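PDB 3GLD: pilin from Streptococcus pyogenes serotype M1, which builds the shaft of the pilus, its subunits stacking and joining through isopeptide bonds so that the bacterium can adhere to host cells, aggregate and form biofilms. Local coordinates for residues L127-E130 against E131-K134; K186-Q189 against Y190-A193; T69-N72 against S73-G76; F92-P95 against G96-Y100. The protein carries 2 engineered substitutions. One frame throughout, in Å; residues are numbered along the deposited sequence.

Along the chain the order is contact 3, contact 4, contact 1, contact 2. All four are turns or loops leading from or into strands of an elongated all-beta pilin. Contacts 1 and 4 lie at one end, their centres about 14 Å apart; strands 119-129 and 96-104 are neighbours in one sheet, and Pro95 packs against the backbone of Trp128. Contact 3 follows strand 65-70 of the same sheet, its centre about 44 Å from that of contact 1. Contact 2 belongs to the second domain, yet its centre is about 13 Å from that of contact 3. The amide of Asn72 probably bonds to the backbone at Tyr190 and Lys192, so these turns join the two halves of the subunit.

Contact 1 of 4, residues L127-E130 against E131-K134; sequences LWNE and EQQK
The indole of Trp128 lies against the backbone of Gln133 and Lys134, and this is the close-packed part of the contact. Its CZ2 is 3.3 Å from Gln133 C, while Lys134 N sits over one face of the ring. With CG anti to the backbone N (chi1 -176°), the ring swings across to the returning chain, where a broad flat side chain can lie against the Gln133-Lys134 peptide, with Lys134 CA near CZ3 at the far end of the ring. Asn129 fastens the turn at three atoms. Its backbone N donates a fairly straight bond to Lys134 O at 2.8 Å, and its carbonyl O receives a weak, bent one from Gln133 N. Its side-chain OD1 takes Gln132 N at 3.0 Å, in the carbonyl plane and on a lone pair. The short asparagine amide suits this place because it can reach a peptide N-H only three residues ahead.

The motif is a beta hairpin, joining strand 119-129 to strand 134-144 through a short loop. Glu130, Glu131 and Gln132 follow right-handed helical backbone angles, and Gln133 then takes the left-handed helical conformation that brings the chain back. Farther down the hairpin, Leu127 pairs through its backbone with Val136 and lays its side chain on Thr138.

The solvent side is much looser. Glu131 CB lies 3.9 Å from Asn129 OD1, and the glutamate side chain takes more than one conformation. Lys134 likewise keeps its side chain clear of close contact with 127-130, as suits a long charged residue on an exposed hairpin end.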
ATOM      1  N   LEU A 127     -22.991  30.245  10.428  1.00 30.09           N
ATOM      2  CA  LEU A 127     -24.158  30.837  11.104  1.00 30.51           C
ATOM      3  C   LEU A 127     -23.751  32.115  11.790  1.00 30.99           C
ATOM      4  O   LEU A 127     -22.560  32.298  12.074  1.00 31.02           O
ATOM      5  CB  LEU A 127     -24.733  29.871  12.143  1.00 30.44           C
ATOM      6  CG  LEU A 127     -25.641  28.710  11.733  1.00 31.57           C
ATOM      7  CD1 LEU A 127     -25.193  27.999  10.457  1.00 32.21           C
ATOM      8  CD2 LEU A 127     -25.699  27.733  12.897  1.00 33.77           C
ATOM      9  N   TRP A 128     -24.720  33.014  12.028  1.00 31.27           N
ATOM     10  CA  TRP A 128     -24.466  34.186  12.863  1.00 32.52           C
ATOM     11  C   TRP A 128     -24.285  33.686  14.278  1.00 32.58           C
ATOM     12  O   TRP A 128     -25.104  32.905  14.769  1.00 31.97           O
ATOM     13  CB  TRP A 128     -25.636  35.190  12.823  1.00 33.03           C
ATOM     14  CG  TRP A 128     -25.330  36.430  13.599  1.00 33.09           C
ATOM     15  CD1 TRP A 128     -25.743  36.729  14.869  1.00 33.83           C
ATOM     16  CD2 TRP A 128     -24.507  37.518  13.174  1.00 33.14           C
ATOM     17  NE1 TRP A 128     -25.249  37.962  15.248  1.00 34.94           N
ATOM     18  CE2 TRP A 128     -24.475  38.459  14.230  1.00 34.13           C
ATOM     19  CE3 TRP A 128     -23.793  37.794  11.997  1.00 34.96           C
ATOM     20  CZ2 TRP A 128     -23.774  39.668  14.139  1.00 32.94           C
ATOM     21  CZ3 TRP A 128     -23.088  38.999  11.905  1.00 34.93           C
ATOM     22  CH2 TRP A 128     -23.080  39.917  12.984  1.00 32.65           C
ATOM     23  N   ASN A 129     -23.200  34.091  14.920  1.00 33.63           N
ATOM     24  CA  ASN A 129     -22.937  33.602  16.280  1.00 34.91           C
ATOM     25  C   ASN A 129     -23.381  34.676  17.242  1.00 35.92           C
ATOM     26  O   ASN A 129     -22.856  35.792  17.212  1.00 35.93           O
ATOM     27  CB  ASN A 129     -21.464  33.219  16.513  1.00 34.48           C
ATOM     28  CG  ASN A 129     -21.234  32.573  17.887  1.00 34.32           C
ATOM     29  OD1 ASN A 129     -21.072  33.266  18.897  1.00 33.32           O
ATOM     30  ND2 ASN A 129     -21.242  31.233  17.927  1.00 31.12           N
ATOM     31  N   GLU A 130     -24.357  34.328  18.079  1.00 37.17           N
ATOM     32  CA  GLU A 130     -24.998  35.302  18.948  1.00 38.81           C
ATOM     33  C   GLU A 130     -24.004  35.983  19.885  1.00 38.69           C
ATOM     34  O   GLU A 130     -23.973  37.212  19.955  1.00 38.74           O
ATOM     35  CB  GLU A 130     -26.176  34.687  19.713  1.00 39.20           C
ATOM     36  CG  GLU A 130     -27.309  35.701  19.985  1.00 43.86           C
ATOM     37  CD  GLU A 130     -27.689  36.515  18.744  1.00 48.25           C
ATOM     38  OE1 GLU A 130     -28.394  35.970  17.851  1.00 50.11           O
ATOM     39  OE2 GLU A 130     -27.280  37.703  18.667  1.00 51.31           O
ATOM     40  N   GLU A 131     -23.154  35.199  20.550  1.00 38.63           N
ATOM     41  CA  GLU A 131     -22.226  35.763  21.536  0.50 38.14           C
ATOM     42  C   GLU A 131     -21.057  36.535  20.922  1.00 38.62           C
ATOM     43  O   GLU A 131     -20.605  37.542  21.482  1.00 39.13           O
ATOM     44  CB  GLU A 131     -21.714  34.700  22.508  0.50 37.55           C
ATOM     45  CG  GLU A 131     -21.260  35.315  23.820  0.50 34.18           C
ATOM     46  CD  GLU A 131     -20.700  34.314  24.789  0.50 30.28           C
ATOM     47  OE1 GLU A 131     -20.879  33.093  24.567  0.50 26.91           O
ATOM     48  OE2 GLU A 131     -20.086  34.763  25.781  0.50 27.78           O
ATOM     49  N   GLN A 132     -20.577  36.083  19.771  1.00 38.84           N
ATOM     50  CA  GLN A 132     -19.426  36.705  19.116  1.00 39.17           C
ATOM     51  C   GLN A 132     -19.835  37.809  18.143  1.00 38.96           C
ATOM     52  O   GLN A 132     -18.987  38.539  17.621  1.00 38.44           O
ATOM     53  CB  GLN A 132     -18.616  35.647  18.354  1.00 39.69           C
ATOM     54  CG  GLN A 132     -17.898  34.603  19.235  1.00 40.76           C
ATOM     55  CD  GLN A 132     -17.338  33.440  18.418  1.00 41.05           C
ATOM     56  OE1 GLN A 132     -17.738  32.289  18.609  1.00 43.49           O
ATOM     57  NE2 GLN A 132     -16.421  33.740  17.498  1.00 39.36           N
ATOM     58  N   GLN A 133     -21.133  37.897  17.870  1.00 39.23           N
ATOM     59  CA  GLN A 133     -21.669  38.908  16.945  1.00 39.59           C
ATOM     60  C   GLN A 133     -20.914  38.939  15.604  1.00 39.03           C
ATOM     61  O   GLN A 133     -20.402  39.985  15.171  1.00 39.08           O
ATOM     62  CB  GLN A 133     -21.725  40.297  17.614  1.00 39.86           C
ATOM     63  CG  GLN A 133     -22.773  40.411  18.733  1.00 41.64           C
ATOM     64  CD  GLN A 133     -24.206  40.286  18.232  1.00 44.27           C
ATOM     65  OE1 GLN A 133     -24.906  39.316  18.545  1.00 44.96           O
ATOM     66  NE2 GLN A 133     -24.648  41.263  17.445  1.00 46.15           N
ATOM     67  N   LYS A 134     -20.837  37.770  14.968  1.00 38.98           N
ATOM     68  CA  LYS A 134     -20.209  37.611  13.634  1.00 38.92           C
ATOM     69  C   LYS A 134     -20.593  36.264  12.988  1.00 38.06           C
ATOM     70  O   LYS A 134     -21.100  35.382  13.682  1.00 36.84           O
ATOM     71  CB  LYS A 134     -18.680  37.839  13.680  1.00 39.27           C
ATOM     72  CG  LYS A 134     -17.816  36.654  14.102  1.00 40.99           C
ATOM     73  CD  LYS A 134     -16.334  37.006  14.003  1.00 44.10           C
ATOM     74  CE  LYS A 134     -15.471  35.769  13.690  1.00 46.43           C
ATOM     75  NZ  LYS A 134     -13.994  36.064  13.518  1.00 47.93           N
TER

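Contact 2 of 4, residues K186-Q189 against Y190-A193; sequences KANQ and YYKA
Asn188 OD1 faces two successive peptide N-H groups, those of Tyr190 at 2.9 Å and Tyr191 at 3.0 Å. Both bonds are bent and weak, but together they gather the middle of the turn round one oxygen. The torsion that permits this sets CG between the backbone N and the carbonyl carbon (chi1 55°), folding the short amide back over its own turn. Asparagine fits because its carbonyl oxygen lies one bond beyond CG, close enough to meet the N-H two residues on, much as in an Asx turn.

Next come the backbone bonds between the same residues. Asn188 N donates to Tyr191 O at 3.1 Å, and Tyr191 N returns a longer bond of 3.3 Å to Asn188 O, approaching from above the carbonyl plane. Gln189 and Tyr190, at the two corners, have the backbone angles of a type I beta turn.

On the outer side, Gln189 and Tyr190 run side by side. Gln189 CG stands 3.6 Å from the Tyr190 ring centroid, almost on the ring normal, in a CH-pi contact. The extended glutamine chain then lays its amide over the CZ end of the ring, the two planes 14° apart. Before the turn, Ala187 CB reaches Ala193 N at 3.7 Å, its small methyl letting the chains come close.

Tyr190 packs on Pro111 and Tyr191 on Pro35, both in loops of the first domain. Within the second, Ala187 N bonds to Asp217 and Lys186 pairs through its backbone with Asp240. The turn, between strands 179-185 and 196-202, therefore lies at the junction of the two domains.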
ATOM      1  N   LYS A 186      16.554  -5.778  -3.065  1.00 28.70           N
ATOM      2  CA  LYS A 186      17.251  -4.496  -2.933  1.00 28.81           C
ATOM      3  C   LYS A 186      16.351  -3.432  -2.315  1.00 28.46           C
ATOM      4  O   LYS A 186      15.178  -3.312  -2.673  1.00 27.42           O
ATOM      5  CB  LYS A 186      17.766  -4.002  -4.283  1.00 29.10           C
ATOM      6  CG  LYS A 186      18.905  -4.833  -4.886  1.00 32.66           C
ATOM      7  CD  LYS A 186      18.425  -6.180  -5.401  1.00 36.97           C
ATOM      8  CE  LYS A 186      19.583  -7.128  -5.639  1.00 38.62           C
ATOM      9  NZ  LYS A 186      20.527  -6.583  -6.662  1.00 40.95           N
ATOM     10  N   ALA A 187      16.915  -2.660  -1.391  1.00 28.45           N
ATOM     11  CA  ALA A 187      16.195  -1.553  -0.768  1.00 28.86           C
ATOM     12  C   ALA A 187      15.836  -0.476  -1.791  1.00 28.93           C
ATOM     13  O   ALA A 187      16.529  -0.294  -2.791  1.00 28.74           O
ATOM     14  CB  ALA A 187      17.035  -0.946   0.380  1.00 28.76           C
ATOM     15  N   ASN A 188      14.734   0.215  -1.540  1.00 29.12           N
ATOM     16  CA  ASN A 188      14.418   1.462  -2.234  1.00 29.36           C
ATOM     17  C   ASN A 188      13.793   2.435  -1.229  1.00 29.36           C
ATOM     18  O   ASN A 188      13.711   2.118  -0.043  1.00 29.61           O
ATOM     19  CB  ASN A 188      13.514   1.220  -3.465  1.00 28.58           C
ATOM     20  CG  ASN A 188      12.239   0.485  -3.133  1.00 28.32           C
ATOM     21  OD1 ASN A 188      11.619   0.713  -2.094  1.00 26.42           O
ATOM     22  ND2 ASN A 188      11.830  -0.418  -4.031  1.00 26.94           N
ATOM     23  N   GLN A 189      13.330   3.595  -1.696  1.00 29.65           N
ATOM     24  CA  GLN A 189      12.732   4.594  -0.799  1.00 29.27           C
ATOM     25  C   GLN A 189      11.488   4.070  -0.063  1.00 28.58           C
ATOM     26  O   GLN A 189      11.215   4.486   1.052  1.00 28.83           O
ATOM     27  CB  GLN A 189      12.396   5.859  -1.570  1.00 29.59           C
ATOM     28  CG  GLN A 189      11.274   5.665  -2.589  1.00 31.56           C
ATOM     29  CD  GLN A 189      10.981   6.926  -3.359  1.00 34.77           C
ATOM     30  OE1 GLN A 189      11.561   7.160  -4.423  1.00 36.75           O
ATOM     31  NE2 GLN A 189      10.091   7.759  -2.821  1.00 33.66           N
ATOM     32  N   TYR A 190      10.748   3.153  -0.689  1.00 27.42           N
ATOM     33  CA  TYR A 190       9.510   2.619  -0.127  1.00 27.06           C
ATOM     34  C   TYR A 190       9.704   1.516   0.917  1.00 26.92           C
ATOM     35  O   TYR A 190       8.861   1.331   1.811  1.00 26.59           O
ATOM     36  CB  TYR A 190       8.590   2.104  -1.256  1.00 27.07           C
ATOM     37  CG  TYR A 190       8.321   3.132  -2.341  1.00 28.25           C
ATOM     38  CD1 TYR A 190       7.560   4.276  -2.082  1.00 26.76           C
ATOM     39  CD2 TYR A 190       8.834   2.963  -3.621  1.00 29.34           C
ATOM     40  CE1 TYR A 190       7.323   5.218  -3.080  1.00 27.73           C
ATOM     41  CE2 TYR A 190       8.602   3.895  -4.630  1.00 28.27           C
ATOM     42  CZ  TYR A 190       7.844   5.019  -4.352  1.00 29.11           C
ATOM     43  OH  TYR A 190       7.622   5.923  -5.366  1.00 27.50           O
ATOM     44  N   TYR A 191      10.820   0.795   0.812  1.00 26.54           N
ATOM     45  CA  TYR A 191      11.093  -0.358   1.657  1.00 26.75           C
ATOM     46  C   TYR A 191      12.584  -0.401   1.985  1.00 27.29           C
ATOM     47  O   TYR A 191      13.415  -0.640   1.106  1.00 26.75           O
ATOM     48  CB  TYR A 191      10.646  -1.646   0.922  1.00 26.55           C
ATOM     49  CG  TYR A 191       9.190  -1.597   0.528  1.00 25.62           C
ATOM     50  CD1 TYR A 191       8.186  -1.751   1.487  1.00 24.97           C
ATOM     51  CD2 TYR A 191       8.815  -1.367  -0.795  1.00 23.45           C
ATOM     52  CE1 TYR A 191       6.831  -1.666   1.131  1.00 24.85           C
ATOM     53  CE2 TYR A 191       7.485  -1.278  -1.151  1.00 25.86           C
ATOM     54  CZ  TYR A 191       6.500  -1.433  -0.185  1.00 24.78           C
ATOM     55  OH  TYR A 191       5.182  -1.371  -0.538  1.00 25.17           O
ATOM     56  N   LYS A 192      12.919  -0.154   3.249  1.00 27.96           N
ATOM     57  CA  LYS A 192      14.307   0.088   3.639  1.00 29.17           C
ATOM     58  C   LYS A 192      15.049  -1.191   3.934  1.00 28.78           C
ATOM     59  O   LYS A 192      14.438  -2.241   4.143  1.00 28.91           O
ATOM     60  CB  LYS A 192      14.378   1.011   4.865  1.00 29.40           C
ATOM     61  CG  LYS A 192      13.816   2.414   4.627  1.00 33.50           C
ATOM     62  CD  LYS A 192      14.742   3.272   3.760  1.00 38.54           C
ATOM     63  CE  LYS A 192      14.318   4.749   3.809  1.00 41.58           C
ATOM     64  NZ  LYS A 192      15.323   5.655   3.158  1.00 42.70           N
ATOM     65  N   ALA A 193      16.367  -1.087   3.975  1.00 29.50           N
ATOM     66  CA  ALA A 193      17.219  -2.211   4.324  1.00 29.86           C
ATOM     67  C   ALA A 193      16.759  -2.795   5.653  1.00 30.64           C
ATOM     68  O   ALA A 193      16.284  -2.064   6.532  1.00 30.62           O
ATOM     69  CB  ALA A 193      18.656  -1.775   4.399  1.00 29.79           C
TER

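Contact 3 of 4, residues T69-N72 against S73-G76; sequences TYTN and SDKG
Asp74 reaches back over the turn to Thr71, and each part of its side chain has something to meet. CB lies 3.4 Å from Thr71 O, and CG remains beside that same carbonyl. Because CG stands beside the aspartate's own backbone N (chi1 -69°), the carboxylate is directed back toward the end of strand 65-70. Its OD2 accepts Thr71 N at 2.7 Å in a nearly straight bond (166°), the donor standing above the carboxylate plane. The same oxygen comes within 3.3 Å of Tyr70 CA and lies near Tyr70 CD1, with the carboxylate plane almost perpendicular to the ring. The other oxygen, OD1, forms a salt bridge with Lys81.

The backbone answers this grip. Asp74 N donates to Thr71 O at 3.0 Å, so the two residues are bonded in both directions, and Lys75 N donates to Asn72 O one residue farther on. These three-residue spacings belong to the short 3-10 turn that follows the strand. Alongside it, Thr71 OG1 and Ser73 OG share a hydrogen bond of 3.1 Å, two small hydroxyl residues bridging positions two residues apart. Asn72 turns away, its ND2 bonding to Ile34 O.

Tyr70 packs on Lys23, the lysine of the Lys23-Asn155 cross-link of the natural protein, bonds to Asn79 O through its hydroxyl, and makes a cation-pi contact with Lys81. With a peptide N-H on one oxygen and an ammonium on the other, the Asp74 carboxylate is probably stabilised in its charged form.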
ATOM      1  N   THR A  69       0.926  10.265   6.457  1.00 29.70           N
ATOM      2  CA  THR A  69       2.229   9.665   6.195  1.00 30.30           C
ATOM      3  C   THR A  69       2.228   8.240   6.720  1.00 29.71           C
ATOM      4  O   THR A  69       1.768   7.981   7.839  1.00 29.38           O
ATOM      5  CB  THR A  69       3.378  10.458   6.856  1.00 30.21           C
ATOM      6  OG1 THR A  69       3.572  11.684   6.152  1.00 31.77           O
ATOM      7  CG2 THR A  69       4.699   9.683   6.802  1.00 31.26           C
ATOM      8  N   TYR A  70       2.715   7.325   5.885  1.00 29.63           N
ATOM      9  CA  TYR A  70       2.912   5.931   6.263  1.00 29.07           C
ATOM     10  C   TYR A  70       4.415   5.638   6.307  1.00 29.38           C
ATOM     11  O   TYR A  70       5.198   6.273   5.594  1.00 29.32           O
ATOM     12  CB  TYR A  70       2.197   5.010   5.260  1.00 28.87           C
ATOM     13  CG  TYR A  70       0.696   4.967   5.446  1.00 28.42           C
ATOM     14  CD1 TYR A  70       0.109   4.005   6.256  1.00 26.59           C
ATOM     15  CD2 TYR A  70      -0.132   5.910   4.836  1.00 28.69           C
ATOM     16  CE1 TYR A  70      -1.248   3.957   6.443  1.00 27.14           C
ATOM     17  CE2 TYR A  70      -1.519   5.876   5.022  1.00 29.19           C
ATOM     18  CZ  TYR A  70      -2.059   4.891   5.831  1.00 29.03           C
ATOM     19  OH  TYR A  70      -3.413   4.821   6.039  1.00 30.41           O
ATOM     20  N   THR A  71       4.819   4.702   7.163  1.00 29.88           N
ATOM     21  CA  THR A  71       6.213   4.199   7.175  1.00 30.18           C
ATOM     22  C   THR A  71       6.236   2.696   7.332  1.00 29.07           C
ATOM     23  O   THR A  71       5.226   2.084   7.676  1.00 28.52           O
ATOM     24  CB  THR A  71       7.089   4.754   8.346  1.00 30.51           C
ATOM     25  OG1 THR A  71       6.369   4.636   9.579  1.00 31.76           O
ATOM     26  CG2 THR A  71       7.544   6.177   8.109  1.00 31.62           C
ATOM     27  N   ASN A  72       7.407   2.096   7.117  1.00 29.57           N
ATOM     28  CA  ASN A  72       7.559   0.639   7.290  1.00 29.57           C
ATOM     29  C   ASN A  72       7.079   0.181   8.672  1.00 29.95           C
ATOM     30  O   ASN A  72       6.474  -0.886   8.804  1.00 29.38           O
ATOM     31  CB  ASN A  72       9.017   0.197   7.042  1.00 29.27           C
ATOM     32  CG  ASN A  72       9.499   0.469   5.605  1.00 29.21           C
ATOM     33  OD1 ASN A  72      10.694   0.627   5.383  1.00 29.57           O
ATOM     34  ND2 ASN A  72       8.573   0.526   4.635  1.00 28.48           N
ATOM     35  N   SER A  73       7.328   1.007   9.696  1.00 30.76           N
ATOM     36  CA  SER A  73       7.000   0.654  11.088  1.00 31.71           C
ATOM     37  C   SER A  73       5.499   0.593  11.396  1.00 32.01           C
ATOM     38  O   SER A  73       5.091   0.083  12.442  1.00 31.71           O
ATOM     39  CB  SER A  73       7.750   1.571  12.086  1.00 32.41           C
ATOM     40  OG  SER A  73       7.287   2.915  11.980  1.00 33.34           O
ATOM     41  N   ASP A  74       4.668   1.092  10.483  1.00 32.92           N
ATOM     42  CA  ASP A  74       3.215   0.945  10.615  1.00 33.89           C
ATOM     43  C   ASP A  74       2.730  -0.485  10.448  1.00 34.77           C
ATOM     44  O   ASP A  74       1.633  -0.827  10.912  1.00 34.70           O
ATOM     45  CB  ASP A  74       2.474   1.816   9.598  1.00 34.29           C
ATOM     46  CG  ASP A  74       2.616   3.285   9.882  1.00 35.60           C
ATOM     47  OD1 ASP A  74       2.555   3.686  11.074  1.00 37.39           O
ATOM     48  OD2 ASP A  74       2.799   4.034   8.904  1.00 36.56           O
ATOM     49  N   LYS A  75       3.520  -1.321   9.770  1.00 35.20           N
ATOM     50  CA  LYS A  75       3.145  -2.723   9.618  1.00 36.32           C
ATOM     51  C   LYS A  75       2.694  -3.333  10.944  1.00 36.84           C
ATOM     52  O   LYS A  75       3.346  -3.148  11.972  1.00 36.38           O
ATOM     53  CB  LYS A  75       4.285  -3.554   9.003  1.00 36.53           C
ATOM     54  CG  LYS A  75       3.858  -4.973   8.677  1.00 36.88           C
ATOM     55  CD  LYS A  75       5.034  -5.869   8.335  1.00 39.62           C
ATOM     56  CE  LYS A  75       4.521  -7.202   7.811  1.00 40.80           C
ATOM     57  NZ  LYS A  75       5.555  -8.266   7.917  1.00 43.63           N
ATOM     58  N   GLY A  76       1.564  -4.042  10.900  1.00 38.45           N
ATOM     59  CA  GLY A  76       0.975  -4.684  12.080  1.00 39.71           C
ATOM     60  C   GLY A  76      -0.082  -3.849  12.800  1.00 41.04           C
ATOM     61  O   GLY A  76      -0.816  -4.374  13.650  1.00 41.48           O
TER

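Contact 4 of 4, residues F92-P95 against G96-Y100; sequences FEKP and GVYYY
Tyr98 OH donates a short bond of 2.6 Å to Lys94 O, four residues back, with the carbonyl oxygen near the plane and edge of the tyrosine ring. The same hydroxyl accepts a weak bond from a water, which in turn accepts one from Glu93 N at 2.7 Å. A tyrosine bonded to the backbone four residues earlier, with proline and glycine between them, is a tyrosine corner, known from Greek-key beta proteins. Here it pins the loop before strand 96-104 to that strand. Pro95, its phi fixed by the ring, suits the extended approach to Gly96, which takes backbone angles (phi 159°) at which any side chain would run into Pro95 O.

Phe92 covers one face of the Tyr98 ring. Its edge meets that ring in an edge-to-face pair, with centroids 4.7 Å apart and planes at 57°; CD1 stands over the centre of the tyrosine face. Phe92 CE1 also approaches Tyr100 OH at 3.6 Å, a hydroxyl bonded to Val59 O. Tyr98 stacks with Phe56 as well, and Phe92 and Tyr98 both rest on Val126 of strand 119-129.

The chemistry implies that tyrosine serves twice here: its ring fills an aromatic cluster, while its hydroxyl satisfies the Lys94 carbonyl and so fixes the course of the loop.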
ATOM      1  N   PHE A  92     -15.399  34.340   6.120  1.00 38.19           N
ATOM      2  CA  PHE A  92     -16.759  34.264   5.554  1.00 37.84           C
ATOM      3  C   PHE A  92     -17.499  35.578   5.830  1.00 38.28           C
ATOM      4  O   PHE A  92     -17.724  35.937   6.981  1.00 38.23           O
ATOM      5  CB  PHE A  92     -17.540  33.089   6.157  1.00 36.90           C
ATOM      6  CG  PHE A  92     -16.876  31.752   5.954  1.00 35.28           C
ATOM      7  CD1 PHE A  92     -16.885  31.137   4.699  1.00 33.48           C
ATOM      8  CD2 PHE A  92     -16.234  31.114   7.011  1.00 33.74           C
ATOM      9  CE1 PHE A  92     -16.275  29.899   4.493  1.00 30.86           C
ATOM     10  CE2 PHE A  92     -15.611  29.866   6.830  1.00 33.81           C
ATOM     11  CZ  PHE A  92     -15.637  29.253   5.560  1.00 32.44           C
ATOM     12  N   GLU A  93     -17.869  36.288   4.773  1.00 38.98           N
ATOM     13  CA  GLU A  93     -18.444  37.622   4.916  1.00 39.68           C
ATOM     14  C   GLU A  93     -19.879  37.615   5.437  1.00 38.70           C
ATOM     15  O   GLU A  93     -20.283  38.549   6.111  1.00 39.24           O
ATOM     16  CB  GLU A  93     -18.327  38.426   3.617  1.00 40.23           C
ATOM     17  CG  GLU A  93     -16.869  38.642   3.131  1.00 44.18           C
ATOM     18  CD  GLU A  93     -16.052  39.618   4.005  1.00 48.56           C
ATOM     19  OE1 GLU A  93     -16.638  40.525   4.638  1.00 51.00           O
ATOM     20  OE2 GLU A  93     -14.808  39.488   4.042  1.00 50.54           O
ATOM     21  N   LYS A  94     -20.648  36.574   5.124  1.00 37.56           N
ATOM     22  CA  LYS A  94     -22.030  36.485   5.613  1.00 36.50           C
ATOM     23  C   LYS A  94     -22.458  35.061   5.937  1.00 35.25           C
ATOM     24  O   LYS A  94     -21.812  34.106   5.502  1.00 35.37           O
ATOM     25  CB  LYS A  94     -23.004  37.131   4.614  1.00 36.74           C
ATOM     26  CG  LYS A  94     -22.956  36.546   3.219  1.00 37.38           C
ATOM     27  CD  LYS A  94     -23.574  37.494   2.194  1.00 39.21           C
ATOM     28  CE  LYS A  94     -22.781  38.793   2.109  1.00 39.82           C
ATOM     29  NZ  LYS A  94     -23.114  39.529   0.865  1.00 40.86           N
ATOM     30  N   PRO A  95     -23.552  34.906   6.705  1.00 34.03           N
ATOM     31  CA  PRO A  95     -23.992  33.550   6.953  1.00 33.37           C
ATOM     32  C   PRO A  95     -24.394  32.870   5.656  1.00 33.23           C
ATOM     33  O   PRO A  95     -24.844  33.537   4.704  1.00 33.00           O
ATOM     34  CB  PRO A  95     -25.226  33.738   7.826  1.00 32.97           C
ATOM     35  CG  PRO A  95     -24.980  35.023   8.530  1.00 33.45           C
ATOM     36  CD  PRO A  95     -24.284  35.880   7.529  1.00 33.66           C
ATOM     37  N   GLY A  96     -24.246  31.551   5.624  1.00 32.21           N
ATOM     38  CA  GLY A  96     -24.648  30.790   4.450  1.00 30.56           C
ATOM     39  C   GLY A  96     -23.969  29.443   4.367  1.00 29.03           C
ATOM     40  O   GLY A  96     -23.180  29.072   5.246  1.00 28.66           O
ATOM     41  N   VAL A  97     -24.292  28.704   3.312  1.00 28.16           N
ATOM     42  CA  VAL A  97     -23.679  27.391   3.121  1.00 27.58           C
ATOM     43  C   VAL A  97     -22.649  27.506   2.021  1.00 26.49           C
ATOM     44  O   VAL A  97     -22.965  27.850   0.874  1.00 26.46           O
ATOM     45  CB  VAL A  97     -24.707  26.280   2.844  1.00 27.84           C
ATOM     46  CG1 VAL A  97     -24.010  24.928   2.843  1.00 27.92           C
ATOM     47  CG2 VAL A  97     -25.812  26.298   3.897  1.00 27.66           C
ATOM     48  N   TYR A  98     -21.410  27.239   2.403  1.00 25.80           N
ATOM     49  CA  TYR A  98     -20.272  27.388   1.511  1.00 26.09           C
ATOM     50  C   TYR A  98     -19.792  26.003   1.037  1.00 26.08           C
ATOM     51  O   TYR A  98     -19.465  25.127   1.868  1.00 25.10           O
ATOM     52  CB  TYR A  98     -19.159  28.156   2.216  1.00 26.40           C
ATOM     53  CG  TYR A  98     -19.529  29.610   2.507  1.00 27.35           C
ATOM     54  CD1 TYR A  98     -20.410  29.940   3.532  1.00 27.33           C
ATOM     55  CD2 TYR A  98     -19.012  30.646   1.732  1.00 28.66           C
ATOM     56  CE1 TYR A  98     -20.747  31.275   3.789  1.00 28.38           C
ATOM     57  CE2 TYR A  98     -19.361  31.990   1.979  1.00 29.37           C
ATOM     58  CZ  TYR A  98     -20.217  32.279   3.007  1.00 29.06           C
ATOM     59  OH  TYR A  98     -20.552  33.583   3.252  1.00 31.20           O
ATOM     60  N   TYR A  99     -19.765  25.842  -0.290  1.00 25.37           N
ATOM     61  CA  TYR A  99     -19.520  24.548  -0.942  1.00 25.86           C
ATOM     62  C   TYR A  99     -18.077  24.327  -1.383  1.00 25.63           C
ATOM     63  O   TYR A  99     -17.454  25.186  -2.008  1.00 25.42           O
ATOM     64  CB  TYR A  99     -20.447  24.358  -2.142  1.00 25.16           C
ATOM     65  CG  TYR A  99     -21.863  24.063  -1.738  1.00 27.85           C
ATOM     66  CD1 TYR A  99     -22.643  25.050  -1.146  1.00 28.88           C
ATOM     67  CD2 TYR A  99     -22.430  22.798  -1.938  1.00 29.35           C
ATOM     68  CE1 TYR A  99     -23.938  24.806  -0.770  1.00 32.22           C
ATOM     69  CE2 TYR A  99     -23.738  22.540  -1.557  1.00 32.09           C
ATOM     70  CZ  TYR A  99     -24.485  23.565  -0.971  1.00 32.92           C
ATOM     71  OH  TYR A  99     -25.776  23.381  -0.564  1.00 34.70           O
ATOM     72  N   TYR A 100     -17.555  23.157  -1.035  1.00 26.04           N
ATOM     73  CA  TYR A 100     -16.220  22.757  -1.441  1.00 25.63           C
ATOM     74  C   TYR A 100     -16.259  21.332  -1.988  1.00 26.35           C
ATOM     75  O   TYR A 100     -17.218  20.594  -1.762  1.00 26.83           O
ATOM     76  CB  TYR A 100     -15.263  22.764  -0.254  1.00 25.22           C
ATOM     77  CG  TYR A 100     -15.023  24.092   0.402  1.00 25.08           C
ATOM     78  CD1 TYR A 100     -15.922  24.592   1.361  1.00 26.30           C
ATOM     79  CD2 TYR A 100     -13.910  24.855   0.077  1.00 22.46           C
ATOM     80  CE1 TYR A 100     -15.711  25.827   1.975  1.00 25.51           C
ATOM     81  CE2 TYR A 100     -13.682  26.076   0.686  1.00 24.07           C
ATOM     82  CZ  TYR A 100     -14.589  26.557   1.635  1.00 24.93           C
ATOM     83  OH  TYR A 100     -14.366  27.764   2.256  1.00 25.67           O
TER
HETATM   84  O   HOH W   1     -17.685  35.014   2.364  1.00 37.40           O